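Local coordinates for protein Asp/Glu-specific dipeptidyl-peptidase (Flavobacterium psychrophilum, PDB 5JXF) that removes dipeptides from the N-terminus of oligopeptides as a serine peptidase of family S46, cutting strictly after an aspartate or glutamate at the P1 position, at residues Leu97-Cys102 with Thr235-Met240; Thr280-Tyr285 with Ser662-Val667; Pro605-Asp610 with Pro648-Gly653; Ile674-Asp679 with Val699-Arg704. All coordinates share one frame; numbering follows the deposited sequence.

Interaction 1. Residues Leu97-Cys102 with Thr235-Met240; sequences LTNHHC and TGDFSM. With ARG (arginine), chain E.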
# COMPACT_ATOMS: atom_id res chain seq x y z
N LEU A 97 -13.52 -21.82 -20.90
CA LEU A 97 -13.35 -20.72 -19.96
C LEU A 97 -11.90 -20.26 -20.01
O LEU A 97 -10.99 -21.08 -20.08
CB LEU A 97 -13.76 -21.17 -18.55
CG LEU A 97 -13.53 -20.15 -17.43
CD1 LEU A 97 -14.53 -19.01 -17.58
CD2 LEU A 97 -13.66 -20.83 -16.06
N THR A 98 -11.69 -18.95 -20.04
CA THR A 98 -10.33 -18.41 -19.95
C THR A 98 -10.37 -17.05 -19.20
O THR A 98 -11.37 -16.71 -18.58
CB THR A 98 -9.68 -18.28 -21.37
OG1 THR A 98 -8.28 -18.01 -21.23
CG2 THR A 98 -10.33 -17.16 -22.19
N ASN A 99 -9.27 -16.30 -19.23
CA ASN A 99 -9.23 -14.96 -18.57
C ASN A 99 -9.88 -13.88 -19.41
O ASN A 99 -9.94 -13.99 -20.63
CB ASN A 99 -7.79 -14.49 -18.30
CG ASN A 99 -7.12 -15.25 -17.19
OD1 ASN A 99 -5.89 -15.24 -17.06
ND2 ASN A 99 -7.92 -15.90 -16.37
N HIS A 100 -10.30 -12.80 -18.76
CA HIS A 100 -10.75 -11.63 -19.48
C HIS A 100 -9.62 -10.99 -20.31
O HIS A 100 -9.84 -10.54 -21.44
CB HIS A 100 -11.35 -10.60 -18.51
CG HIS A 100 -11.92 -9.39 -19.19
ND1 HIS A 100 -11.25 -8.19 -19.24
CD2 HIS A 100 -13.08 -9.20 -19.86
CE1 HIS A 100 -11.98 -7.30 -19.89
NE2 HIS A 100 -13.09 -7.90 -20.28
N HIS A 101 -8.41 -10.97 -19.79
CA HIS A 101 -7.35 -10.36 -20.59
C HIS A 101 -6.85 -11.30 -21.72
O HIS A 101 -6.21 -10.83 -22.64
CB HIS A 101 -6.20 -9.87 -19.71
CG HIS A 101 -5.32 -10.95 -19.16
ND1 HIS A 101 -5.42 -11.40 -17.86
CD2 HIS A 101 -4.28 -11.63 -19.71
CE1 HIS A 101 -4.51 -12.32 -17.64
NE2 HIS A 101 -3.81 -12.49 -18.75
N CYS A 102 -7.18 -12.59 -21.67
CA CYS A 102 -6.93 -13.48 -22.82
C CYS A 102 -7.97 -13.25 -23.92
O CYS A 102 -7.65 -13.19 -25.11
CB CYS A 102 -6.97 -14.95 -22.40
SG CYS A 102 -5.86 -15.41 -21.08
N THR A 235 -10.49 -9.17 -8.61
CA THR A 235 -10.79 -9.09 -10.04
C THR A 235 -11.46 -10.34 -10.61
O THR A 235 -10.93 -11.45 -10.49
CB THR A 235 -9.50 -8.86 -10.85
OG1 THR A 235 -8.79 -7.72 -10.33
CG2 THR A 235 -9.83 -8.63 -12.32
N GLY A 236 -12.62 -10.16 -11.24
CA GLY A 236 -13.30 -11.27 -11.90
C GLY A 236 -12.74 -11.49 -13.30
O GLY A 236 -13.41 -11.25 -14.30
N ASP A 237 -11.51 -11.97 -13.37
CA ASP A 237 -10.77 -11.97 -14.62
C ASP A 237 -11.13 -13.20 -15.46
O ASP A 237 -10.42 -14.19 -15.41
CB ASP A 237 -9.27 -11.95 -14.33
CG ASP A 237 -8.42 -11.59 -15.57
OD1 ASP A 237 -8.94 -11.62 -16.70
OD2 ASP A 237 -7.22 -11.29 -15.41
N PHE A 238 -12.24 -13.13 -16.21
CA PHE A 238 -12.63 -14.26 -17.05
C PHE A 238 -13.38 -13.87 -18.32
O PHE A 238 -13.92 -12.77 -18.43
CB PHE A 238 -13.48 -15.25 -16.25
CG PHE A 238 -14.93 -14.88 -16.14
CD1 PHE A 238 -15.36 -14.02 -15.14
CD2 PHE A 238 -15.86 -15.42 -17.02
CE1 PHE A 238 -16.71 -13.68 -15.03
CE2 PHE A 238 -17.19 -15.10 -16.94
CZ PHE A 238 -17.63 -14.22 -15.93
N SER A 239 -13.40 -14.79 -19.29
CA SER A 239 -14.28 -14.65 -20.45
C SER A 239 -14.57 -16.06 -21.00
O SER A 239 -13.88 -17.01 -20.66
CB SER A 239 -13.66 -13.76 -21.53
OG SER A 239 -12.41 -14.27 -21.96
N MET A 240 -15.62 -16.18 -21.80
CA MET A 240 -16.06 -17.48 -22.27
C MET A 240 -16.14 -17.54 -23.78
O MET A 240 -16.60 -16.61 -24.43
CB MET A 240 -17.41 -17.85 -21.67
CG MET A 240 -17.35 -18.09 -20.17
SD MET A 240 -18.89 -18.70 -19.47
CE MET A 240 -18.38 -19.11 -17.79
N ARG E . -0.78 -9.66 -14.91
CA ARG E . -1.56 -10.54 -15.76
C ARG E . -0.60 -11.50 -16.48
O ARG E . 0.33 -11.06 -17.15
CB ARG E . -2.39 -9.73 -16.77
CG ARG E . -3.47 -8.85 -16.13
CD ARG E . -4.20 -8.00 -17.18
NE ARG E . -3.27 -7.13 -17.90
CZ ARG E . -2.98 -5.88 -17.55
NH1 ARG E . -3.54 -5.33 -16.47
NH2 ARG E . -2.12 -5.16 -18.27
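The carboxylate of D237 holds H101 at two points, each oxygen using the lone pair on the side of its partner oxygen. OD2 takes the ring N-H of H101 ND1 at 3.0 Å and lies in the imidazole plane, although ring and carboxylate planes are turned 57° apart. OD1 accepts from the backbone H101 N at 3.2 Å and, in a short but bent and weak bond, from H100 N at 2.7 Å. D237 CG stands anti to its own backbone nitrogen (chi1 -166°), which carries both oxygens across to H100 and H101. The H101 ring is sandwiched between N99 CB on one face and, on the opposite face, the CB of the bound arginine, 3.5 Å from H101 CE1. Farther out, S239 OG donates to N99 O at 2.8 Å, reaching it from above the carbonyl plane. Strands 95-98 and 239-245 then pair antiparallel through the two backbone bonds between T98 and S239, while L97 CD1 packs against M240 CE and the F238 ring. N99 ND2 gives only a weak bond to D237 O and has its stronger partner in N677 O. H101 NE2 bonds S662 OG, whose position is less certain, consistent with the charge relay assigned by similarity. Bonded in its plane and packed on both faces, H101 is held in rotation, consistent with the general-base part that the histidine of a Ser-His-Asp triad plays.

Interaction 2. Residues Thr280-Tyr285 with Ser662-Val667; sequences TMVMGY and SGSPAV. With ASP (aspartic acid), chain F.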
# COMPACT_ATOMS: atom_id res chain seq x y z
N THR A 280 -4.38 -28.04 -4.75
CA THR A 280 -4.72 -27.43 -6.04
C THR A 280 -3.74 -27.90 -7.10
O THR A 280 -2.54 -28.05 -6.83
CB THR A 280 -4.65 -25.87 -6.02
OG1 THR A 280 -3.30 -25.44 -5.82
CG2 THR A 280 -5.51 -25.28 -4.93
N MET A 281 -4.24 -28.11 -8.31
CA MET A 281 -3.40 -28.44 -9.44
C MET A 281 -3.73 -27.52 -10.61
O MET A 281 -4.89 -27.37 -11.01
CB MET A 281 -3.58 -29.91 -9.84
CG MET A 281 -2.47 -30.44 -10.70
SD MET A 281 -2.83 -32.06 -11.46
CE MET A 281 -4.22 -31.66 -12.47
N VAL A 282 -2.69 -26.91 -11.16
CA VAL A 282 -2.87 -26.03 -12.29
C VAL A 282 -2.19 -26.62 -13.55
O VAL A 282 -1.02 -26.95 -13.56
CB VAL A 282 -2.31 -24.63 -11.96
CG1 VAL A 282 -2.48 -23.71 -13.13
CG2 VAL A 282 -3.03 -24.03 -10.71
N MET A 283 -2.97 -26.76 -14.61
CA MET A 283 -2.47 -27.28 -15.88
C MET A 283 -2.53 -26.16 -16.92
O MET A 283 -3.54 -25.48 -17.04
CB MET A 283 -3.31 -28.49 -16.32
CG MET A 283 -2.67 -29.36 -17.40
SD MET A 283 -3.66 -30.87 -17.79
CE MET A 283 -4.34 -31.11 -16.13
N GLY A 284 -1.45 -25.93 -17.65
CA GLY A 284 -1.50 -24.87 -18.63
C GLY A 284 -0.31 -24.84 -19.54
O GLY A 284 0.46 -25.80 -19.63
N TYR A 285 -0.16 -23.72 -20.24
CA TYR A 285 0.91 -23.57 -21.22
C TYR A 285 1.85 -22.39 -20.90
O TYR A 285 1.90 -21.40 -21.64
CB TYR A 285 0.31 -23.43 -22.62
CG TYR A 285 -0.58 -24.59 -23.01
CD1 TYR A 285 -1.90 -24.67 -22.55
CD2 TYR A 285 -0.12 -25.60 -23.87
CE1 TYR A 285 -2.71 -25.73 -22.89
CE2 TYR A 285 -0.95 -26.68 -24.21
CZ TYR A 285 -2.23 -26.73 -23.73
OH TYR A 285 -3.07 -27.75 -24.05
N SER A 662 -2.07 -17.86 -17.89
CA SER A 662 -3.33 -17.12 -17.91
C SER A 662 -4.43 -17.98 -18.46
O SER A 662 -4.31 -18.54 -19.57
CB SER A 662 -3.22 -15.85 -18.75
OG SER A 662 -2.86 -14.75 -17.95
N GLY A 663 -5.49 -18.09 -17.68
CA GLY A 663 -6.64 -18.87 -18.05
C GLY A 663 -6.56 -20.35 -17.71
O GLY A 663 -7.46 -21.08 -18.04
N SER A 664 -5.49 -20.77 -17.03
CA SER A 664 -5.34 -22.17 -16.64
C SER A 664 -6.34 -22.56 -15.58
O SER A 664 -6.65 -21.76 -14.70
CB SER A 664 -3.93 -22.45 -16.10
OG SER A 664 -2.95 -22.36 -17.10
N PRO A 665 -6.85 -23.79 -15.66
CA PRO A 665 -7.79 -24.27 -14.65
C PRO A 665 -7.07 -24.61 -13.36
O PRO A 665 -6.00 -25.20 -13.41
CB PRO A 665 -8.38 -25.53 -15.28
CG PRO A 665 -7.27 -26.05 -16.18
CD PRO A 665 -6.61 -24.79 -16.72
N ALA A 666 -7.63 -24.25 -12.22
CA ALA A 666 -7.17 -24.86 -10.99
C ALA A 666 -8.21 -25.90 -10.58
O ALA A 666 -9.40 -25.60 -10.47
CB ALA A 666 -6.95 -23.80 -9.86
N VAL A 667 -7.74 -27.13 -10.39
CA VAL A 667 -8.62 -28.21 -9.99
C VAL A 667 -8.28 -28.74 -8.62
O VAL A 667 -7.13 -28.68 -8.18
CB VAL A 667 -8.58 -29.39 -11.01
CG1 VAL A 667 -9.03 -28.90 -12.37
CG2 VAL A 667 -7.19 -30.01 -11.06
N ASP F . -0.79 -12.80 -16.30
CA ASP F . 0.12 -13.81 -16.85
C ASP F . -0.31 -14.39 -18.19
O ASP F . -0.23 -15.60 -18.41
CB ASP F . 0.33 -14.95 -15.84
CG ASP F . 1.43 -14.65 -14.83
OD1 ASP F . 2.30 -13.81 -15.12
OD2 ASP F . 1.44 -15.28 -13.74
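M281 and V667 form an antiparallel hydrogen-bonded pair that joins strands 279-284 and 665-667 within the antiparallel sheet that carries the serine, consistent with the second barrel of a chymotrypsin-like fold. Both backbone bonds of the pair are 2.9 Å long, M281 N to V667 O and V667 N to M281 O, the latter with an N-H...O angle of 169°. The other edge of strand 279-284 is satisfied by strand 586-591, where T280, V282 and G284 bond G590, T588 and R586. At the next pair, V282 and A666, only carbon approaches the acceptor: V282 CA lies 3.4 Å from P665 O. The V282 side chain straddles this place, CG1, anti to the backbone nitrogen (chi1 180°), resting on S664 CB at 3.5 Å and CG2 on A666 CB. An alanine here is likely to open a gap where the two methyl groups met S664 CB and A666 CB. P665, having no N-H, sets its CD against M283 O instead. S664 OG finds its acceptor in N661 O, and T280 OG1 bonds N655. Y285 N is taken by T86 OG1. Beyond G663, whose backbone angles call for glycine, S662 is the charge-relay serine by similarity. Its backbone has a second role, for two N-H groups, those of G660 and S662, bond the bound aspartic acid, an arrangement consistent with an oxyanion hole; S662 N donates to the ligand's main-chain O at 3.0 Å.

Interaction 3. Residues Pro605-Asp610 with Pro648-Gly653; sequences PTTYLD and PVCFIG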
# COMPACT_ATOMS: atom_id res chain seq x y z
N PRO A 605 -5.25 -16.22 2.30
CA PRO A 605 -5.36 -16.85 0.97
C PRO A 605 -6.64 -16.57 0.17
O PRO A 605 -6.69 -16.99 -1.00
CB PRO A 605 -5.27 -18.34 1.29
CG PRO A 605 -5.81 -18.44 2.69
CD PRO A 605 -5.26 -17.22 3.38
N THR A 606 -7.63 -15.90 0.73
CA THR A 606 -8.89 -15.67 0.01
C THR A 606 -9.40 -14.23 0.11
O THR A 606 -9.19 -13.58 1.13
CB THR A 606 -10.02 -16.60 0.52
OG1 THR A 606 -10.31 -16.28 1.88
CG2 THR A 606 -9.63 -18.08 0.39
N THR A 607 -10.06 -13.74 -0.93
CA THR A 607 -10.67 -12.41 -0.89
C THR A 607 -12.20 -12.51 -1.06
O THR A 607 -12.71 -13.53 -1.51
CB THR A 607 -10.12 -11.45 -1.99
OG1 THR A 607 -10.12 -12.11 -3.26
CG2 THR A 607 -8.71 -10.95 -1.67
N TYR A 608 -12.91 -11.43 -0.72
CA TYR A 608 -14.37 -11.38 -0.80
C TYR A 608 -14.86 -10.08 -1.46
O TYR A 608 -14.10 -9.12 -1.57
CB TYR A 608 -15.00 -11.54 0.60
CG TYR A 608 -14.61 -12.87 1.22
CD1 TYR A 608 -13.41 -13.03 1.89
CD2 TYR A 608 -15.43 -13.99 1.07
CE1 TYR A 608 -13.03 -14.26 2.41
CE2 TYR A 608 -15.06 -15.22 1.60
CZ TYR A 608 -13.87 -15.35 2.26
OH TYR A 608 -13.50 -16.57 2.80
N LEU A 609 -16.11 -10.05 -1.91
CA LEU A 609 -16.64 -8.91 -2.64
C LEU A 609 -16.65 -7.63 -1.80
O LEU A 609 -16.59 -6.52 -2.34
CB LEU A 609 -18.06 -9.21 -3.12
CG LEU A 609 -18.74 -8.17 -4.00
CD1 LEU A 609 -17.87 -7.81 -5.18
CD2 LEU A 609 -20.11 -8.68 -4.48
N ASP A 610 -16.72 -7.78 -0.49
CA ASP A 610 -16.73 -6.56 0.34
C ASP A 610 -15.33 -5.92 0.27
O ASP A 610 -15.18 -4.72 0.44
CB ASP A 610 -17.21 -6.86 1.78
CG ASP A 610 -16.21 -7.65 2.60
OD1 ASP A 610 -15.28 -8.26 2.02
OD2 ASP A 610 -16.36 -7.67 3.84
N PRO A 648 -17.01 -15.14 -2.15
CA PRO A 648 -15.60 -15.31 -2.48
C PRO A 648 -15.31 -14.69 -3.84
O PRO A 648 -16.18 -14.66 -4.71
CB PRO A 648 -15.42 -16.83 -2.51
CG PRO A 648 -16.51 -17.33 -1.62
CD PRO A 648 -17.67 -16.42 -1.86
N VAL A 649 -14.11 -14.17 -4.03
CA VAL A 649 -13.82 -13.55 -5.30
C VAL A 649 -12.53 -14.13 -5.89
O VAL A 649 -12.53 -14.56 -7.03
CB VAL A 649 -13.74 -12.03 -5.16
CG1 VAL A 649 -13.20 -11.40 -6.41
CG2 VAL A 649 -15.11 -11.47 -4.87
N CYS A 650 -11.44 -14.14 -5.12
CA CYS A 650 -10.16 -14.66 -5.58
C CYS A 650 -9.51 -15.48 -4.47
O CYS A 650 -9.89 -15.36 -3.30
CB CYS A 650 -9.19 -13.54 -5.99
SG CYS A 650 -9.74 -12.44 -7.31
N PHE A 651 -8.54 -16.30 -4.86
CA PHE A 651 -7.67 -16.95 -3.88
C PHE A 651 -6.28 -17.21 -4.47
O PHE A 651 -6.05 -16.98 -5.66
CB PHE A 651 -8.29 -18.25 -3.34
CG PHE A 651 -8.44 -19.37 -4.36
CD1 PHE A 651 -9.54 -19.42 -5.19
CD2 PHE A 651 -7.51 -20.39 -4.44
CE1 PHE A 651 -9.70 -20.46 -6.11
CE2 PHE A 651 -7.66 -21.43 -5.34
CZ PHE A 651 -8.75 -21.47 -6.18
N ILE A 652 -5.35 -17.66 -3.63
CA ILE A 652 -3.97 -17.83 -4.03
C ILE A 652 -3.41 -19.15 -3.51
O ILE A 652 -3.84 -19.63 -2.47
CB ILE A 652 -3.04 -16.68 -3.52
CG1 ILE A 652 -3.31 -16.37 -2.04
CG2 ILE A 652 -3.25 -15.43 -4.33
CD1 ILE A 652 -2.25 -15.37 -1.40
N GLY A 653 -2.44 -19.70 -4.23
CA GLY A 653 -1.77 -20.91 -3.80
C GLY A 653 -0.30 -20.99 -4.16
O GLY A 653 0.26 -20.09 -4.78
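T607 meets C650 with both backbone and side chain. T607 N donates to C650 O at 2.9 Å, and from the same residue CB lies 4.1 Å from that oxygen, while OG1, between the backbone nitrogen and carbonyl carbon (chi1 48°), turns back over the neighbouring strand. There OG1 touches C650 CB at 3.2 Å and receives a weak, bent bond from C650 N; its stronger partner is R233 O. T607 O in turn accepts from V649 N. Strands 601-608 and 648-653 thus run antiparallel, and between the T606-F651 and Y608-P648 pairs the register slips by one residue, a beta bulge. V649, within the bulge, points toward strand 601-608 and lays CG2 3.4 Å from L609 N, near the beginning of the following helix. On the far side of the bulge, I652 N bonds P605 O, and T606 CG2 lies against F651 CB. The Y608 ring slants across P648, with CE2 4.1 Å from P648 CG and OH weakly bonded by T606 OG1. Replacing Y608 by alanine is likely to leave this side of the P648 ring without its aromatic neighbour and T606 OG1 without its weakly held phenol partner. Y608 also lies at the interface with the second subunit: its N donates to D599 OD2 of that chain, and the same D599 packs on T607.

Interaction 4. Residues Ile674-Asp679 with Val699-Arg704; sequences IGLNFD and VMVDMR. With ARG (arginine), chain E; ASP (aspartic acid), chain F.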
# COMPACT_ATOMS: atom_id res chain seq x y z
N ILE A 674 -12.06 -25.50 -9.46
CA ILE A 674 -12.31 -24.64 -8.30
C ILE A 674 -11.79 -23.20 -8.48
O ILE A 674 -12.23 -22.28 -7.77
CB ILE A 674 -11.67 -25.21 -7.03
CG1 ILE A 674 -10.25 -25.71 -7.34
CG2 ILE A 674 -12.53 -26.29 -6.44
CD1 ILE A 674 -9.42 -26.01 -6.09
N GLY A 675 -10.85 -23.01 -9.39
CA GLY A 675 -10.29 -21.70 -9.65
C GLY A 675 -9.88 -21.49 -11.10
O GLY A 675 -9.74 -22.46 -11.88
N LEU A 676 -9.71 -20.23 -11.46
CA LEU A 676 -9.21 -19.85 -12.78
C LEU A 676 -7.97 -18.98 -12.63
O LEU A 676 -8.08 -17.84 -12.17
CB LEU A 676 -10.31 -19.13 -13.55
CG LEU A 676 -9.99 -18.40 -14.84
CD1 LEU A 676 -9.56 -19.37 -15.93
CD2 LEU A 676 -11.23 -17.65 -15.24
N ASN A 677 -6.80 -19.51 -12.98
CA ASN A 677 -5.54 -18.80 -12.79
C ASN A 677 -5.44 -17.55 -13.64
O ASN A 677 -5.91 -17.54 -14.77
CB ASN A 677 -4.36 -19.71 -13.09
CG ASN A 677 -3.04 -19.06 -12.80
OD1 ASN A 677 -2.67 -18.88 -11.64
ND2 ASN A 677 -2.30 -18.69 -13.86
N PHE A 678 -4.85 -16.49 -13.10
CA PHE A 678 -4.73 -15.27 -13.90
C PHE A 678 -3.61 -14.31 -13.55
O PHE A 678 -3.37 -13.37 -14.31
CB PHE A 678 -6.06 -14.52 -13.89
CG PHE A 678 -6.36 -13.75 -12.62
CD1 PHE A 678 -6.91 -14.38 -11.51
CD2 PHE A 678 -6.15 -12.37 -12.57
CE1 PHE A 678 -7.23 -13.65 -10.36
CE2 PHE A 678 -6.46 -11.62 -11.41
CZ PHE A 678 -7.00 -12.27 -10.30
N ASP A 679 -2.87 -14.55 -12.47
CA ASP A 679 -1.76 -13.67 -12.16
C ASP A 679 -0.81 -14.29 -11.16
O ASP A 679 -1.02 -15.41 -10.71
CB ASP A 679 -2.27 -12.34 -11.60
CG ASP A 679 -1.44 -11.15 -12.07
OD1 ASP A 679 -0.32 -11.36 -12.58
OD2 ASP A 679 -1.90 -10.00 -11.91
N VAL A 699 -2.40 -16.34 -8.46
CA VAL A 699 -3.71 -15.78 -8.15
C VAL A 699 -4.77 -16.35 -9.08
O VAL A 699 -4.59 -16.36 -10.31
CB VAL A 699 -3.70 -14.25 -8.26
CG1 VAL A 699 -4.94 -13.62 -7.57
CG2 VAL A 699 -2.42 -13.72 -7.63
N MET A 700 -5.87 -16.81 -8.48
CA MET A 700 -6.98 -17.48 -9.16
C MET A 700 -8.31 -16.82 -8.91
O MET A 700 -8.60 -16.39 -7.78
CB MET A 700 -7.06 -18.95 -8.72
CG MET A 700 -5.96 -19.85 -9.27
SD MET A 700 -5.43 -21.16 -8.13
CE MET A 700 -4.69 -20.17 -6.81
N VAL A 701 -9.14 -16.73 -9.93
CA VAL A 701 -10.52 -16.32 -9.69
C VAL A 701 -11.25 -17.52 -9.12
O VAL A 701 -11.15 -18.62 -9.66
CB VAL A 701 -11.27 -15.83 -10.95
CG1 VAL A 701 -12.53 -15.06 -10.54
CG2 VAL A 701 -10.39 -14.98 -11.85
N ASP A 702 -11.97 -17.32 -8.02
CA ASP A 702 -12.83 -18.35 -7.43
C ASP A 702 -13.97 -18.68 -8.39
O ASP A 702 -14.62 -17.75 -8.88
CB ASP A 702 -13.37 -17.83 -6.07
CG ASP A 702 -13.95 -18.92 -5.21
OD1 ASP A 702 -14.89 -19.61 -5.68
OD2 ASP A 702 -13.44 -19.10 -4.08
N MET A 703 -14.23 -19.96 -8.69
CA MET A 703 -15.25 -20.32 -9.69
C MET A 703 -16.65 -19.90 -9.20
O MET A 703 -17.54 -19.58 -10.01
CB MET A 703 -15.21 -21.82 -10.03
CG MET A 703 -14.17 -22.19 -11.19
SD MET A 703 -14.31 -21.10 -12.59
CE MET A 703 -15.96 -21.56 -13.11
N ARG A 704 -16.86 -19.86 -7.89
CA ARG A 704 -18.11 -19.30 -7.36
C ARG A 704 -18.37 -17.86 -7.83
O ARG A 704 -19.50 -17.51 -8.14
CB ARG A 704 -18.12 -19.37 -5.83
CG ARG A 704 -18.27 -20.79 -5.31
CD ARG A 704 -18.09 -20.86 -3.81
NE ARG A 704 -16.72 -20.54 -3.44
CZ ARG A 704 -16.25 -20.57 -2.19
NH1 ARG A 704 -17.06 -20.90 -1.20
NH2 ARG A 704 -14.98 -20.26 -1.94
N ARG E . -0.78 -9.66 -14.91
CA ARG E . -1.56 -10.54 -15.76
C ARG E . -0.60 -11.50 -16.48
O ARG E . 0.33 -11.06 -17.15
CB ARG E . -2.39 -9.73 -16.77
CG ARG E . -3.47 -8.85 -16.13
CD ARG E . -4.20 -8.00 -17.18
NE ARG E . -3.27 -7.13 -17.90
CZ ARG E . -2.98 -5.88 -17.55
NH1 ARG E . -3.54 -5.33 -16.47
NH2 ARG E . -2.12 -5.16 -18.27
N ASP F . -0.79 -12.80 -16.30
CA ASP F . 0.12 -13.81 -16.85
C ASP F . -0.31 -14.39 -18.19
O ASP F . -0.23 -15.60 -18.41
CB ASP F . 0.33 -14.95 -15.84
CG ASP F . 1.43 -14.65 -14.83
OD1 ASP F . 2.30 -13.81 -15.12
OD2 ASP F . 1.44 -15.28 -13.74
O HOH W 1 -13.87 -22.38 -5.65
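F678 lays its ring over V699, whose CB sits above one face and whose CG1 comes within 3.6 Å of F678 CE1. V701 crosses at about a right angle, with CG2 3.5 Å from F678 CD1, and M700 C meets the ring edge in plane. The ring reaches them because CG lies between the backbone nitrogen and carbonyl carbon (chi1 77°). Strands 673-680 and 698-702 are antiparallel neighbours here, and a classic beta bulge sets F678 and D679 both opposite V699: V699 O accepts from F678 N at 2.8 Å and weakly from D679 N. At the far end D702 is the N-cap of helix 703-713. Its OD1 takes R704 N on the anti lone pair and R704 NE on the syn side, while OD2 takes R704 NH2 at 2.9 Å, a side-on salt bridge. A water links D702 OD1 to I674 O. At the bulge end D679 OD1 accepts the amino group of the bound arginine at 2.9 Å, and D679 OD2 forms a salt bridge with R233 and accepts a hydrogen bond from W229 N. The D679 carboxylate, held by R233, faces the ligand's N-terminal amine, consistent with an enzyme that measures two residues from a free N-terminus.

Overall arrangement
From the N terminus, interaction 1 comes first, closing a loop of 132 residues that brings the histidine and aspartate together at the ends of two paired strands, 95-98 and 239-245. Interaction 2 then spans 376 largely helical residues, returning the chain to strand 279-284 and delivering the serine to interaction 1. Interaction 3 is nested inside that long loop, whereas interaction 4 follows in series, with 19 residues between its segments. Interactions 2, 3 and 4 share the eight-stranded sheet: strand 673-680 borders 665-667, and strand 698-702 borders 648-653. Interaction 4 thus lies between the other two and meets the first sheet, L676 against L97 of strand 95-98 and F678 against the D237 loop.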